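Local coordinates for catechol 2,3-dioxygenase (PDB 3HQ0), which probably catalyses the ring cleavage of catechol by O2 to 2-hydroxy-6-oxohexa-2,4-dienoate, as an iron-dependent extradiol dioxygenase working as a homotetramer, at residues Leu30-Thr35 with Phe45-Glu50; Pro149-His154 with Ser197-Asp202; His216-Leu221 with Glu267-Gly272. One frame throughout, in Å; residues are numbered along the deposited sequence.

Contact 1: Leu30-Thr35 with Phe45-Glu50; sequences LGLVET and FKCWDE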
ATOM      1  N   LEU A  30     -14.001 -11.230  12.219  1.00 18.70           N
ATOM      2  CA  LEU A  30     -14.175  -9.852  11.781  1.00 18.15           C
ATOM      3  C   LEU A  30     -13.405  -8.903  12.696  1.00 18.17           C
ATOM      4  O   LEU A  30     -12.960  -7.843  12.271  1.00 17.95           O
ATOM      5  CB  LEU A  30     -15.661  -9.468  11.747  1.00 16.44           C
ATOM      6  CG  LEU A  30     -15.927  -8.038  11.252  1.00 16.92           C
ATOM      7  CD1 LEU A  30     -15.305  -7.832   9.854  1.00 15.47           C
ATOM      8  CD2 LEU A  30     -17.429  -7.793  11.212  1.00 15.31           C
ATOM      9  N   GLY A  31     -13.246  -9.284  13.958  1.00 17.54           N
ATOM     10  CA  GLY A  31     -12.514  -8.428  14.869  1.00 15.75           C
ATOM     11  C   GLY A  31     -13.291  -7.237  15.400  1.00 17.04           C
ATOM     12  O   GLY A  31     -12.743  -6.143  15.532  1.00 18.01           O
ATOM     13  N   LEU A  32     -14.572  -7.437  15.687  1.00 17.34           N
ATOM     14  CA  LEU A  32     -15.391  -6.381  16.264  1.00 18.20           C
ATOM     15  C   LEU A  32     -15.191  -6.493  17.776  1.00 18.90           C
ATOM     16  O   LEU A  32     -14.856  -7.568  18.281  1.00 20.59           O
ATOM     17  CB  LEU A  32     -16.860  -6.596  15.915  1.00 18.18           C
ATOM     18  CG  LEU A  32     -17.440  -5.820  14.728  1.00 20.57           C
ATOM     19  CD1 LEU A  32     -16.382  -5.580  13.669  1.00 19.49           C
ATOM     20  CD2 LEU A  32     -18.623  -6.572  14.169  1.00 16.63           C
ATOM     21  N   VAL A  33     -15.390  -5.390  18.490  1.00 20.30           N
ATOM     22  CA  VAL A  33     -15.220  -5.368  19.942  1.00 22.42           C
ATOM     23  C   VAL A  33     -16.547  -5.587  20.663  1.00 23.70           C
ATOM     24  O   VAL A  33     -17.497  -4.822  20.474  1.00 22.29           O
ATOM     25  CB  VAL A  33     -14.637  -4.014  20.423  1.00 23.12           C
ATOM     26  CG1 VAL A  33     -14.579  -3.979  21.955  1.00 24.20           C
ATOM     27  CG2 VAL A  33     -13.257  -3.796  19.833  1.00 24.92           C
ATOM     28  N   GLU A  34     -16.603  -6.625  21.493  1.00 24.61           N
ATOM     29  CA  GLU A  34     -17.812  -6.928  22.250  1.00 25.34           C
ATOM     30  C   GLU A  34     -17.933  -5.909  23.368  1.00 25.13           C
ATOM     31  O   GLU A  34     -16.980  -5.668  24.103  1.00 25.12           O
ATOM     32  CB  GLU A  34     -17.750  -8.341  22.842  1.00 25.86           C
ATOM     33  CG  GLU A  34     -19.064  -8.766  23.477  1.00 27.65           C
ATOM     34  CD  GLU A  34     -19.039 -10.180  24.030  1.00 29.09           C
ATOM     35  OE1 GLU A  34     -18.639 -11.116  23.296  1.00 28.03           O
ATOM     36  OE2 GLU A  34     -19.436 -10.350  25.201  1.00 29.88           O
ATOM     37  N   THR A  35     -19.106  -5.306  23.502  1.00 24.67           N
ATOM     38  CA  THR A  35     -19.296  -4.297  24.530  1.00 25.23           C
ATOM     39  C   THR A  35     -20.409  -4.621  25.521  1.00 24.81           C
ATOM     40  O   THR A  35     -20.597  -3.903  26.501  1.00 25.79           O
ATOM     41  CB  THR A  35     -19.581  -2.929  23.887  1.00 25.42           C
ATOM     42  OG1 THR A  35     -20.672  -3.054  22.961  1.00 25.39           O
ATOM     43  CG2 THR A  35     -18.350  -2.433  23.144  1.00 25.92           C
ATOM     44  N   PHE A  45     -21.606  -5.213  19.650  1.00 20.22           N
ATOM     45  CA  PHE A  45     -20.231  -4.998  19.194  1.00 20.10           C
ATOM     46  C   PHE A  45     -20.101  -3.588  18.630  1.00 18.71           C
ATOM     47  O   PHE A  45     -21.100  -2.968  18.253  1.00 18.54           O
ATOM     48  CB  PHE A  45     -19.850  -5.948  18.051  1.00 19.75           C
ATOM     49  CG  PHE A  45     -19.809  -7.384  18.429  1.00 21.82           C
ATOM     50  CD1 PHE A  45     -20.947  -8.178  18.322  1.00 22.65           C
ATOM     51  CD2 PHE A  45     -18.621  -7.960  18.869  1.00 22.06           C
ATOM     52  CE1 PHE A  45     -20.901  -9.530  18.646  1.00 24.59           C
ATOM     53  CE2 PHE A  45     -18.568  -9.305  19.194  1.00 22.17           C
ATOM     54  CZ  PHE A  45     -19.711 -10.094  19.082  1.00 22.80           C
ATOM     55  N   LYS A  46     -18.868  -3.095  18.574  1.00 17.33           N
ATOM     56  CA  LYS A  46     -18.575  -1.796  17.985  1.00 16.47           C
ATOM     57  C   LYS A  46     -17.233  -1.981  17.297  1.00 17.77           C
ATOM     58  O   LYS A  46     -16.480  -2.884  17.665  1.00 19.99           O
ATOM     59  CB  LYS A  46     -18.472  -0.698  19.044  1.00 17.09           C
ATOM     60  CG  LYS A  46     -17.207  -0.682  19.880  1.00 17.75           C
ATOM     61  CD  LYS A  46     -17.209   0.534  20.790  1.00 17.83           C
ATOM     62  CE  LYS A  46     -15.813   1.040  21.055  1.00 22.46           C
ATOM     63  NZ  LYS A  46     -15.058   1.300  19.797  1.00 19.67           N
ATOM     64  N   CYS A  47     -16.943  -1.180  16.274  1.00 16.13           N
ATOM     65  CA  CYS A  47     -15.643  -1.287  15.616  1.00 16.63           C
ATOM     66  C   CYS A  47     -14.667  -0.679  16.615  1.00 17.00           C
ATOM     67  O   CYS A  47     -15.066   0.176  17.405  1.00 18.11           O
ATOM     68  CB  CYS A  47     -15.630  -0.504  14.301  1.00 15.55           C
ATOM     69  SG  CYS A  47     -16.632  -1.259  13.039  1.00 15.14           S
ATOM     70  N   TRP A  48     -13.401  -1.102  16.596  1.00 18.36           N
ATOM     71  CA  TRP A  48     -12.438  -0.577  17.568  1.00 19.41           C
ATOM     72  C   TRP A  48     -12.234   0.931  17.531  1.00 19.05           C
ATOM     73  O   TRP A  48     -12.158   1.573  18.580  1.00 17.04           O
ATOM     74  CB  TRP A  48     -11.067  -1.270  17.436  1.00 19.83           C
ATOM     75  CG  TRP A  48     -10.243  -0.844  16.241  1.00 19.23           C
ATOM     76  CD1 TRP A  48     -10.207  -1.434  15.010  1.00 17.25           C
ATOM     77  CD2 TRP A  48      -9.356   0.277  16.174  1.00 18.71           C
ATOM     78  NE1 TRP A  48      -9.350  -0.749  14.176  1.00 16.92           N
ATOM     79  CE2 TRP A  48      -8.815   0.307  14.867  1.00 20.20           C
ATOM     80  CE3 TRP A  48      -8.969   1.263  17.088  1.00 18.54           C
ATOM     81  CZ2 TRP A  48      -7.905   1.290  14.454  1.00 19.37           C
ATOM     82  CZ3 TRP A  48      -8.064   2.243  16.675  1.00 20.43           C
ATOM     83  CH2 TRP A  48      -7.544   2.247  15.369  1.00 20.50           C
ATOM     84  N   ASP A  49     -12.161   1.505  16.335  1.00 19.13           N
ATOM     85  CA  ASP A  49     -11.924   2.942  16.224  1.00 17.98           C
ATOM     86  C   ASP A  49     -13.153   3.836  16.440  1.00 15.33           C
ATOM     87  O   ASP A  49     -13.027   5.054  16.517  1.00 13.12           O
ATOM     88  CB  ASP A  49     -11.273   3.261  14.876  1.00 20.36           C
ATOM     89  CG  ASP A  49     -10.440   4.534  14.921  1.00 21.79           C
ATOM     90  OD1 ASP A  49     -10.133   4.995  16.038  1.00 24.21           O
ATOM     91  OD2 ASP A  49     -10.083   5.062  13.850  1.00 23.09           O
ATOM     92  N   GLU A  50     -14.341   3.251  16.525  1.00 14.17           N
ATOM     93  CA  GLU A  50     -15.519   4.080  16.763  1.00 14.64           C
ATOM     94  C   GLU A  50     -15.494   4.482  18.226  1.00 16.16           C
ATOM     95  O   GLU A  50     -14.634   4.014  18.996  1.00 14.91           O
ATOM     96  CB  GLU A  50     -16.802   3.326  16.449  1.00 15.70           C
ATOM     97  CG  GLU A  50     -16.922   2.958  14.985  1.00 14.59           C
ATOM     98  CD  GLU A  50     -18.103   2.071  14.726  1.00 12.04           C
ATOM     99  OE1 GLU A  50     -18.396   1.234  15.602  1.00 15.33           O
ATOM    100  OE2 GLU A  50     -18.726   2.194  13.652  1.00 14.64           O
TER
HETATM  101  O   HOH W   1     -13.168  -3.221  14.892  1.00 22.10           O
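The ring of Phe45 lies alongside the backbone of Leu32-Glu34. Its CG sits beside its own backbone N (chi1 -65°), which turns the CD2-CE2 side of the ring to the partner strand: CD2 comes within 3.7 Å of Leu32 CB, and CE2 within 3.9 Å of Glu34 CB. The side chains of Leu32 and Phe45 cross at about a right angle, whereas the side chain of Glu34 touches the ring with CB alone, its extended chain leading off from it. Val33 and Lys46 point to the other side of the sheet. They form a hydrogen-bonded antiparallel pair, with Val33 N to Lys46 O and Lys46 N to Val33 O both 2.9 Å, and Glu34 faces Phe45 as the adjoining non-hydrogen-bonded pair. Thr35 CG2 lies 3.9 Å from Lys46 CG, again with the two side chains nearly perpendicular. Beyond this point the lysine bends at chi3 and chi4 back over its own chain, and NZ binds Cys47 O (2.6 Å) and Glu50 O, with a weak bond to Trp48 O; the ammonium group thereby clasps the type I turn from Cys47 to Glu50. A water bridges the diverging ends, donating to Gly31 O and accepting from Trp48 N. The contact is the base of the beta hairpin of strands 33-37 and 43-46, at the edge, within this chain, of the N-terminal mixed sheet. Helix 19-29 covers the Phe45 side through Tyr26 and Arg27, and strand 213-220 reaches Cys47 through Phe219.

Contact 2: Pro149-His154 with Ser197-Asp202; sequences PIQLDH and SHKVHD. With FE (Fe (III) ion), chain E.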
ATOM      1  N   PRO A 149     -12.271  -3.894  11.448  1.00 15.80           N
ATOM      2  CA  PRO A 149     -12.766  -2.745  10.677  1.00 15.72           C
ATOM      3  C   PRO A 149     -12.782  -1.478  11.547  1.00 14.67           C
ATOM      4  O   PRO A 149     -12.777  -1.563  12.771  1.00 13.17           O
ATOM      5  CB  PRO A 149     -14.162  -3.190  10.260  1.00 14.65           C
ATOM      6  CG  PRO A 149     -14.574  -4.110  11.387  1.00 14.82           C
ATOM      7  CD  PRO A 149     -13.316  -4.918  11.597  1.00 12.72           C
ATOM      8  N   ILE A 150     -12.807  -0.319  10.897  1.00 13.13           N
ATOM      9  CA  ILE A 150     -12.794   0.973  11.571  1.00 15.56           C
ATOM     10  C   ILE A 150     -14.179   1.552  11.879  1.00 14.63           C
ATOM     11  O   ILE A 150     -14.339   2.295  12.851  1.00 14.69           O
ATOM     12  CB  ILE A 150     -11.935   2.001  10.741  1.00 17.21           C
ATOM     13  CG1 ILE A 150     -10.535   2.095  11.345  1.00 18.27           C
ATOM     14  CG2 ILE A 150     -12.573   3.382  10.716  1.00 22.25           C
ATOM     15  CD1 ILE A 150      -9.819   0.777  11.406  1.00 20.92           C
ATOM     16  N   GLN A 151     -15.175   1.208  11.067  1.00 15.19           N
ATOM     17  CA  GLN A 151     -16.538   1.699  11.289  1.00 15.97           C
ATOM     18  C   GLN A 151     -17.606   0.964  10.483  1.00 14.53           C
ATOM     19  O   GLN A 151     -17.312   0.325   9.466  1.00 13.00           O
ATOM     20  CB  GLN A 151     -16.637   3.199  10.960  1.00 12.83           C
ATOM     21  CG  GLN A 151     -16.306   3.545   9.511  1.00 14.93           C
ATOM     22  CD  GLN A 151     -16.644   4.990   9.142  1.00 13.84           C
ATOM     23  OE1 GLN A 151     -16.348   5.928   9.890  1.00 12.68           O
ATOM     24  NE2 GLN A 151     -17.250   5.171   7.976  1.00 12.91           N
ATOM     25  N   LEU A 152     -18.846   1.044  10.969  1.00 12.80           N
ATOM     26  CA  LEU A 152     -19.983   0.462  10.272  1.00 12.74           C
ATOM     27  C   LEU A 152     -20.183   1.521   9.211  1.00 12.37           C
ATOM     28  O   LEU A 152     -20.605   2.637   9.514  1.00 14.32           O
ATOM     29  CB  LEU A 152     -21.213   0.403  11.173  1.00 14.11           C
ATOM     30  CG  LEU A 152     -22.526   0.118  10.438  1.00 14.00           C
ATOM     31  CD1 LEU A 152     -22.516  -1.304   9.896  1.00 16.09           C
ATOM     32  CD2 LEU A 152     -23.707   0.317  11.392  1.00 16.15           C
ATOM     33  N   ASP A 153     -19.859   1.184   7.972  1.00 13.31           N
ATOM     34  CA  ASP A 153     -19.926   2.155   6.890  1.00 12.65           C
ATOM     35  C   ASP A 153     -21.309   2.398   6.307  1.00 13.16           C
ATOM     36  O   ASP A 153     -21.711   3.541   6.094  1.00 14.84           O
ATOM     37  CB  ASP A 153     -18.967   1.731   5.782  1.00  9.56           C
ATOM     38  CG  ASP A 153     -18.574   2.872   4.898  1.00 12.12           C
ATOM     39  OD1 ASP A 153     -17.674   3.650   5.297  1.00 11.45           O
ATOM     40  OD2 ASP A 153     -19.176   3.002   3.816  1.00 14.15           O
ATOM     41  N   HIS A 154     -22.031   1.320   6.035  1.00 14.39           N
ATOM     42  CA  HIS A 154     -23.372   1.424   5.462  1.00 13.85           C
ATOM     43  C   HIS A 154     -23.911   0.022   5.302  1.00 12.14           C
ATOM     44  O   HIS A 154     -23.338  -0.942   5.810  1.00 14.30           O
ATOM     45  CB  HIS A 154     -23.329   2.090   4.074  1.00 12.79           C
ATOM     46  CG  HIS A 154     -22.601   1.281   3.040  1.00 11.41           C
ATOM     47  ND1 HIS A 154     -21.233   1.351   2.864  1.00  9.02           N
ATOM     48  CD2 HIS A 154     -23.033   0.308   2.203  1.00 11.56           C
ATOM     49  CE1 HIS A 154     -20.856   0.457   1.972  1.00  8.74           C
ATOM     50  NE2 HIS A 154     -21.928  -0.192   1.556  1.00  9.66           N
ATOM     51  N   SER A 197     -23.856  12.750   4.390  1.00 11.77           N
ATOM     52  CA  SER A 197     -22.559  13.320   4.778  1.00 13.07           C
ATOM     53  C   SER A 197     -21.728  13.561   3.517  1.00 12.47           C
ATOM     54  O   SER A 197     -22.276  13.891   2.470  1.00 14.21           O
ATOM     55  CB  SER A 197     -21.833  12.310   5.669  1.00 12.19           C
ATOM     56  OG  SER A 197     -21.682  11.067   4.990  1.00 13.99           O
ATOM     57  N   HIS A 198     -20.408  13.434   3.609  1.00 13.68           N
ATOM     58  CA  HIS A 198     -19.613  13.561   2.391  1.00 14.02           C
ATOM     59  C   HIS A 198     -18.988  12.224   2.012  1.00 14.98           C
ATOM     60  O   HIS A 198     -17.950  12.155   1.343  1.00 14.55           O
ATOM     61  CB  HIS A 198     -18.551  14.679   2.462  1.00 15.61           C
ATOM     62  CG  HIS A 198     -17.629  14.606   3.635  1.00 15.41           C
ATOM     63  ND1 HIS A 198     -17.867  15.289   4.809  1.00 16.23           N
ATOM     64  CD2 HIS A 198     -16.422  14.009   3.784  1.00 14.20           C
ATOM     65  CE1 HIS A 198     -16.841  15.126   5.627  1.00 12.67           C
ATOM     66  NE2 HIS A 198     -15.951  14.353   5.030  1.00 18.27           N
ATOM     67  N   LYS A 199     -19.648  11.149   2.442  1.00 15.60           N
ATOM     68  CA  LYS A 199     -19.207   9.800   2.108  1.00 15.48           C
ATOM     69  C   LYS A 199     -19.962   9.411   0.841  1.00 16.03           C
ATOM     70  O   LYS A 199     -21.025   9.968   0.562  1.00 17.16           O
ATOM     71  CB  LYS A 199     -19.542   8.823   3.240  1.00 13.29           C
ATOM     72  CG  LYS A 199     -18.819   9.130   4.546  1.00 15.67           C
ATOM     73  CD  LYS A 199     -18.943   7.992   5.532  1.00 18.06           C
ATOM     74  CE  LYS A 199     -20.382   7.660   5.815  1.00 17.72           C
ATOM     75  NZ  LYS A 199     -20.530   6.301   6.413  1.00 12.59           N
ATOM     76  N   VAL A 200     -19.413   8.474   0.073  1.00 16.87           N
ATOM     77  CA  VAL A 200     -20.054   8.018  -1.158  1.00 16.99           C
ATOM     78  C   VAL A 200     -21.475   7.568  -0.830  1.00 18.39           C
ATOM     79  O   VAL A 200     -22.413   7.857  -1.573  1.00 18.10           O
ATOM     80  CB  VAL A 200     -19.257   6.866  -1.805  1.00 18.74           C
ATOM     81  CG1 VAL A 200     -19.990   6.328  -3.039  1.00 18.44           C
ATOM     82  CG2 VAL A 200     -17.883   7.372  -2.204  1.00 18.23           C
ATOM     83  N   HIS A 201     -21.635   6.847   0.276  1.00 17.30           N
ATOM     84  CA  HIS A 201     -22.962   6.453   0.702  1.00 16.59           C
ATOM     85  C   HIS A 201     -23.033   5.937   2.133  1.00 16.63           C
ATOM     86  O   HIS A 201     -22.112   5.287   2.655  1.00 15.41           O
ATOM     87  CB  HIS A 201     -23.610   5.453  -0.279  1.00 19.48           C
ATOM     88  CG  HIS A 201     -22.911   4.133  -0.374  1.00 22.40           C
ATOM     89  ND1 HIS A 201     -21.593   4.011  -0.760  1.00 23.13           N
ATOM     90  CD2 HIS A 201     -23.363   2.871  -0.182  1.00 22.42           C
ATOM     91  CE1 HIS A 201     -21.264   2.734  -0.803  1.00 23.87           C
ATOM     92  NE2 HIS A 201     -22.319   2.020  -0.457  1.00 23.73           N
ATOM     93  N   ASP A 202     -24.147   6.274   2.768  1.00 12.89           N
ATOM     94  CA  ASP A 202     -24.425   5.895   4.130  1.00 12.21           C
ATOM     95  C   ASP A 202     -25.416   4.735   4.136  1.00 12.98           C
ATOM     96  O   ASP A 202     -25.521   3.997   5.117  1.00 15.55           O
ATOM     97  CB  ASP A 202     -24.966   7.112   4.869  1.00 12.41           C
ATOM     98  CG  ASP A 202     -23.869   8.121   5.200  1.00 12.50           C
ATOM     99  OD1 ASP A 202     -23.069   7.834   6.122  1.00 13.28           O
ATOM    100  OD2 ASP A 202     -23.793   9.183   4.541  1.00  9.62           O
TER
HETATM  101 FE    FE E 310     -21.341  -1.784   0.206  1.00 23.09          FE
HETATM  102  O   HOH W   2     -19.124   4.881   1.943  1.00 21.34           O
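His154 and His201 meet with His201 NE2 over the centre of the His154 ring, the planes 45° apart. The two NE2 atoms are only 3.0 Å apart but are not hydrogen-bonded, since the lone pair of His154 NE2 is directed to the iron, at 2.2 Å. The opposite nitrogen, His154 ND1, donates in its ring plane to the anti lone pair of Asp153 OD2 (2.8 Å, N-H...O angle 163°), which fixes the ring's rotation. This carboxylate is gripped further: a water donates to OD2 and also to His201 O, linking the two segments, and Gln151 NE2 donates to OD1 from the anti side, 35° out of the carboxylate plane. Lys199 runs antiparallel alongside Asp153, and the bend at chi3 brings NZ to a lone pair of Asp153 O, in the carbonyl plane, at 3.0 Å. Asp202 OD2 takes Ser197 OG on its syn lone pair and Cys196 N besides, while Ser197 OG accepts from Lys199 N in an ST turn. Asp202 O, buried against His154 CB (3.1 Å), has no partner in the model. Glu267 and His216 complete the protein ligands of the metal. The arrangement is thus a first shell with its second: Asp153 orients the iron ligand His154 and would probably make its imidazole a stronger electron donor to the metal, while Gln151 and the water steady the aspartate.

Contact 3: His216-Leu221 with Glu267-Gly272; sequences HCSFLL and ETFMGG. With FE (Fe (III) ion), chain E.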
ATOM      1  N   HIS A 216     -26.224  -6.731   2.305  1.00 14.72           N
ATOM      2  CA  HIS A 216     -25.052  -6.730   3.173  1.00 15.55           C
ATOM      3  C   HIS A 216     -24.892  -5.494   4.032  1.00 14.52           C
ATOM      4  O   HIS A 216     -25.428  -4.425   3.729  1.00 14.71           O
ATOM      5  CB  HIS A 216     -23.751  -6.890   2.357  1.00 13.45           C
ATOM      6  CG  HIS A 216     -23.374  -5.680   1.558  1.00 13.79           C
ATOM      7  ND1 HIS A 216     -23.842  -5.451   0.281  1.00 13.82           N
ATOM      8  CD2 HIS A 216     -22.587  -4.620   1.863  1.00 15.08           C
ATOM      9  CE1 HIS A 216     -23.361  -4.304  -0.166  1.00 13.56           C
ATOM     10  NE2 HIS A 216     -22.598  -3.779   0.776  1.00 15.28           N
ATOM     11  N   CYS A 217     -24.144  -5.667   5.114  1.00 14.43           N
ATOM     12  CA  CYS A 217     -23.780  -4.571   6.004  1.00 15.84           C
ATOM     13  C   CYS A 217     -22.316  -4.360   5.639  1.00 15.71           C
ATOM     14  O   CYS A 217     -21.624  -5.329   5.311  1.00 16.46           O
ATOM     15  CB  CYS A 217     -23.907  -4.984   7.464  1.00 17.73           C
ATOM     16  SG  CYS A 217     -25.585  -4.828   8.075  1.00 17.60           S
ATOM     17  N   SER A 218     -21.833  -3.123   5.685  1.00 15.02           N
ATOM     18  CA  SER A 218     -20.446  -2.881   5.297  1.00 15.01           C
ATOM     19  C   SER A 218     -19.541  -2.277   6.350  1.00 14.29           C
ATOM     20  O   SER A 218     -19.962  -1.431   7.144  1.00 12.77           O
ATOM     21  CB  SER A 218     -20.402  -2.010   4.036  1.00 16.31           C
ATOM     22  OG  SER A 218     -19.062  -1.692   3.702  1.00 17.27           O
ATOM     23  N   PHE A 219     -18.281  -2.714   6.328  1.00 14.38           N
ATOM     24  CA  PHE A 219     -17.269  -2.243   7.268  1.00 15.02           C
ATOM     25  C   PHE A 219     -16.047  -1.666   6.553  1.00 15.85           C
ATOM     26  O   PHE A 219     -15.467  -2.297   5.666  1.00 15.93           O
ATOM     27  CB  PHE A 219     -16.858  -3.385   8.205  1.00 15.96           C
ATOM     28  CG  PHE A 219     -17.989  -3.894   9.048  1.00 13.65           C
ATOM     29  CD1 PHE A 219     -18.886  -4.821   8.542  1.00 15.08           C
ATOM     30  CD2 PHE A 219     -18.195  -3.390  10.335  1.00 17.85           C
ATOM     31  CE1 PHE A 219     -19.985  -5.247   9.300  1.00 17.15           C
ATOM     32  CE2 PHE A 219     -19.283  -3.802  11.100  1.00 16.99           C
ATOM     33  CZ  PHE A 219     -20.183  -4.735  10.582  1.00 14.63           C
ATOM     34  N   LEU A 220     -15.663  -0.462   6.964  1.00 16.76           N
ATOM     35  CA  LEU A 220     -14.544   0.264   6.368  1.00 17.09           C
ATOM     36  C   LEU A 220     -13.166  -0.146   6.877  1.00 16.44           C
ATOM     37  O   LEU A 220     -12.974  -0.332   8.077  1.00 16.71           O
ATOM     38  CB  LEU A 220     -14.743   1.764   6.592  1.00 13.26           C
ATOM     39  CG  LEU A 220     -13.665   2.697   6.044  1.00 16.05           C
ATOM     40  CD1 LEU A 220     -13.598   2.579   4.520  1.00 14.10           C
ATOM     41  CD2 LEU A 220     -14.003   4.130   6.456  1.00 14.63           C
ATOM     42  N   LEU A 221     -12.213  -0.274   5.955  1.00 15.44           N
ATOM     43  CA  LEU A 221     -10.838  -0.649   6.295  1.00 16.00           C
ATOM     44  C   LEU A 221      -9.909   0.527   5.993  1.00 18.13           C
ATOM     45  O   LEU A 221     -10.254   1.405   5.201  1.00 14.15           O
ATOM     46  CB  LEU A 221     -10.402  -1.896   5.504  1.00 17.39           C
ATOM     47  CG  LEU A 221     -10.498  -3.260   6.204  1.00 21.41           C
ATOM     48  CD1 LEU A 221     -11.793  -3.376   6.994  1.00 19.74           C
ATOM     49  CD2 LEU A 221     -10.381  -4.375   5.179  1.00 18.80           C
ATOM     50  N   GLU A 267     -19.474  -6.700   4.126  1.00 13.16           N
ATOM     51  CA  GLU A 267     -18.417  -6.213   3.240  1.00 13.33           C
ATOM     52  C   GLU A 267     -17.291  -5.544   4.019  1.00 13.07           C
ATOM     53  O   GLU A 267     -17.535  -4.867   5.013  1.00 12.78           O
ATOM     54  CB  GLU A 267     -18.979  -5.205   2.227  1.00 16.07           C
ATOM     55  CG  GLU A 267     -17.911  -4.321   1.562  1.00 15.04           C
ATOM     56  CD  GLU A 267     -18.500  -3.275   0.625  1.00 15.81           C
ATOM     57  OE1 GLU A 267     -19.482  -2.624   1.007  1.00 17.38           O
ATOM     58  OE2 GLU A 267     -17.976  -3.095  -0.488  1.00 15.84           O
ATOM     59  N   THR A 268     -16.057  -5.759   3.565  1.00 12.81           N
ATOM     60  CA  THR A 268     -14.889  -5.125   4.172  1.00 13.78           C
ATOM     61  C   THR A 268     -14.219  -4.436   2.981  1.00 15.17           C
ATOM     62  O   THR A 268     -13.706  -5.110   2.091  1.00 14.34           O
ATOM     63  CB  THR A 268     -13.905  -6.154   4.785  1.00 13.73           C
ATOM     64  OG1 THR A 268     -13.416  -7.029   3.760  1.00 14.61           O
ATOM     65  CG2 THR A 268     -14.590  -6.962   5.874  1.00  9.76           C
ATOM     66  N   PHE A 269     -14.245  -3.103   2.962  1.00 14.20           N
ATOM     67  CA  PHE A 269     -13.672  -2.345   1.859  1.00 16.78           C
ATOM     68  C   PHE A 269     -12.945  -1.087   2.304  1.00 17.31           C
ATOM     69  O   PHE A 269     -12.867  -0.769   3.495  1.00 16.23           O
ATOM     70  CB  PHE A 269     -14.778  -1.910   0.897  1.00 16.85           C
ATOM     71  CG  PHE A 269     -15.507  -0.670   1.350  1.00 18.62           C
ATOM     72  CD1 PHE A 269     -16.319  -0.697   2.482  1.00 17.77           C
ATOM     73  CD2 PHE A 269     -15.330   0.542   0.683  1.00 19.15           C
ATOM     74  CE1 PHE A 269     -16.944   0.468   2.946  1.00 18.88           C
ATOM     75  CE2 PHE A 269     -15.952   1.711   1.139  1.00 17.37           C
ATOM     76  CZ  PHE A 269     -16.757   1.670   2.272  1.00 17.44           C
ATOM     77  N   MET A 270     -12.423  -0.374   1.312  1.00 19.04           N
ATOM     78  CA  MET A 270     -11.735   0.890   1.515  1.00 20.82           C
ATOM     79  C   MET A 270     -11.686   1.557   0.144  1.00 20.83           C
ATOM     80  O   MET A 270     -11.699   0.875  -0.880  1.00 19.01           O
ATOM     81  CB  MET A 270     -10.329   0.662   2.078  1.00 24.71           C
ATOM     82  CG  MET A 270      -9.247   0.377   1.067  1.00 29.16           C
ATOM     83  SD  MET A 270      -8.603   1.887   0.337  1.00 40.04           S
ATOM     84  CE  MET A 270      -8.338   2.907   1.795  1.00 34.75           C
ATOM     85  N   GLY A 271     -11.658   2.884   0.122  1.00 20.68           N
ATOM     86  CA  GLY A 271     -11.614   3.593  -1.147  1.00 22.36           C
ATOM     87  C   GLY A 271     -12.887   4.380  -1.392  1.00 22.78           C
ATOM     88  O   GLY A 271     -13.851   4.222  -0.654  1.00 23.31           O
ATOM     89  N   GLY A 272     -12.884   5.226  -2.421  1.00 22.42           N
ATOM     90  CA  GLY A 272     -14.049   6.032  -2.750  1.00 20.38           C
ATOM     91  C   GLY A 272     -13.716   7.512  -2.831  1.00 20.91           C
ATOM     92  O   GLY A 272     -12.716   7.952  -2.258  1.00 23.31           O
TER
HETATM   93 FE    FE E 310     -21.341  -1.784   0.206  1.00 23.09          FE
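Two of the three protein ligands of the iron site, the two-histidine-one-carboxylate facial triad of extradiol dioxygenases, come from neighbouring parallel strands here: His216 NE2 binds the metal at 2.4 Å and Glu267 OE1 at 2.2 Å. The imidazole and carboxylate planes stand 90° apart. Glu267 reaches the iron on an extended chain, with CG opposite the backbone N (chi1 162°). Its OE1 also accepts a bond from Ser218 OG (2.9 Å), which meets it from above the carboxylate plane, while Thr255 OG1 bonds to OE2. The two strands are joined by Glu267 N to Cys217 O, Phe219 N to Glu267 O, Phe269 N to Phe219 O and Leu221 N to Phe269 O. Beside Ser218, the Phe269 ring takes Leu220 CD1 over one face in a CH-pi contact, 4.2 Å from the ring centroid. On the other side of the sheet Leu221 CD2 packs on Thr268 CB (4.0 Å). His154 is the third protein ligand. The carboxylate is held at both oxygens, by the metal and Ser218 at OE1 and by Thr255 at OE2, which should limit its rotation and would probably draw some of its negative charge away from the iron.

In the fold
From the N terminus, contact 1 comes first and closes the short hairpin between strands 33-37 and 43-46 in the N-terminal half. Contact 2 then closes a longer loop of 42 residues, from strand 151-159 to the loop before strand 203-207, and contact 3 another of 45 residues, from strand 213-220 to strand 265-270. The three follow in series; none nests or crosses. Contacts 2 and 3 reach the same sheet, where 151-159 and 213-220 are neighbours, and both reach the iron. Contact 1 joins this C-terminal half to the other: Glu50 OE2 probably hydrogen-bonds Leu152 N, and Cys47 packs on Phe219.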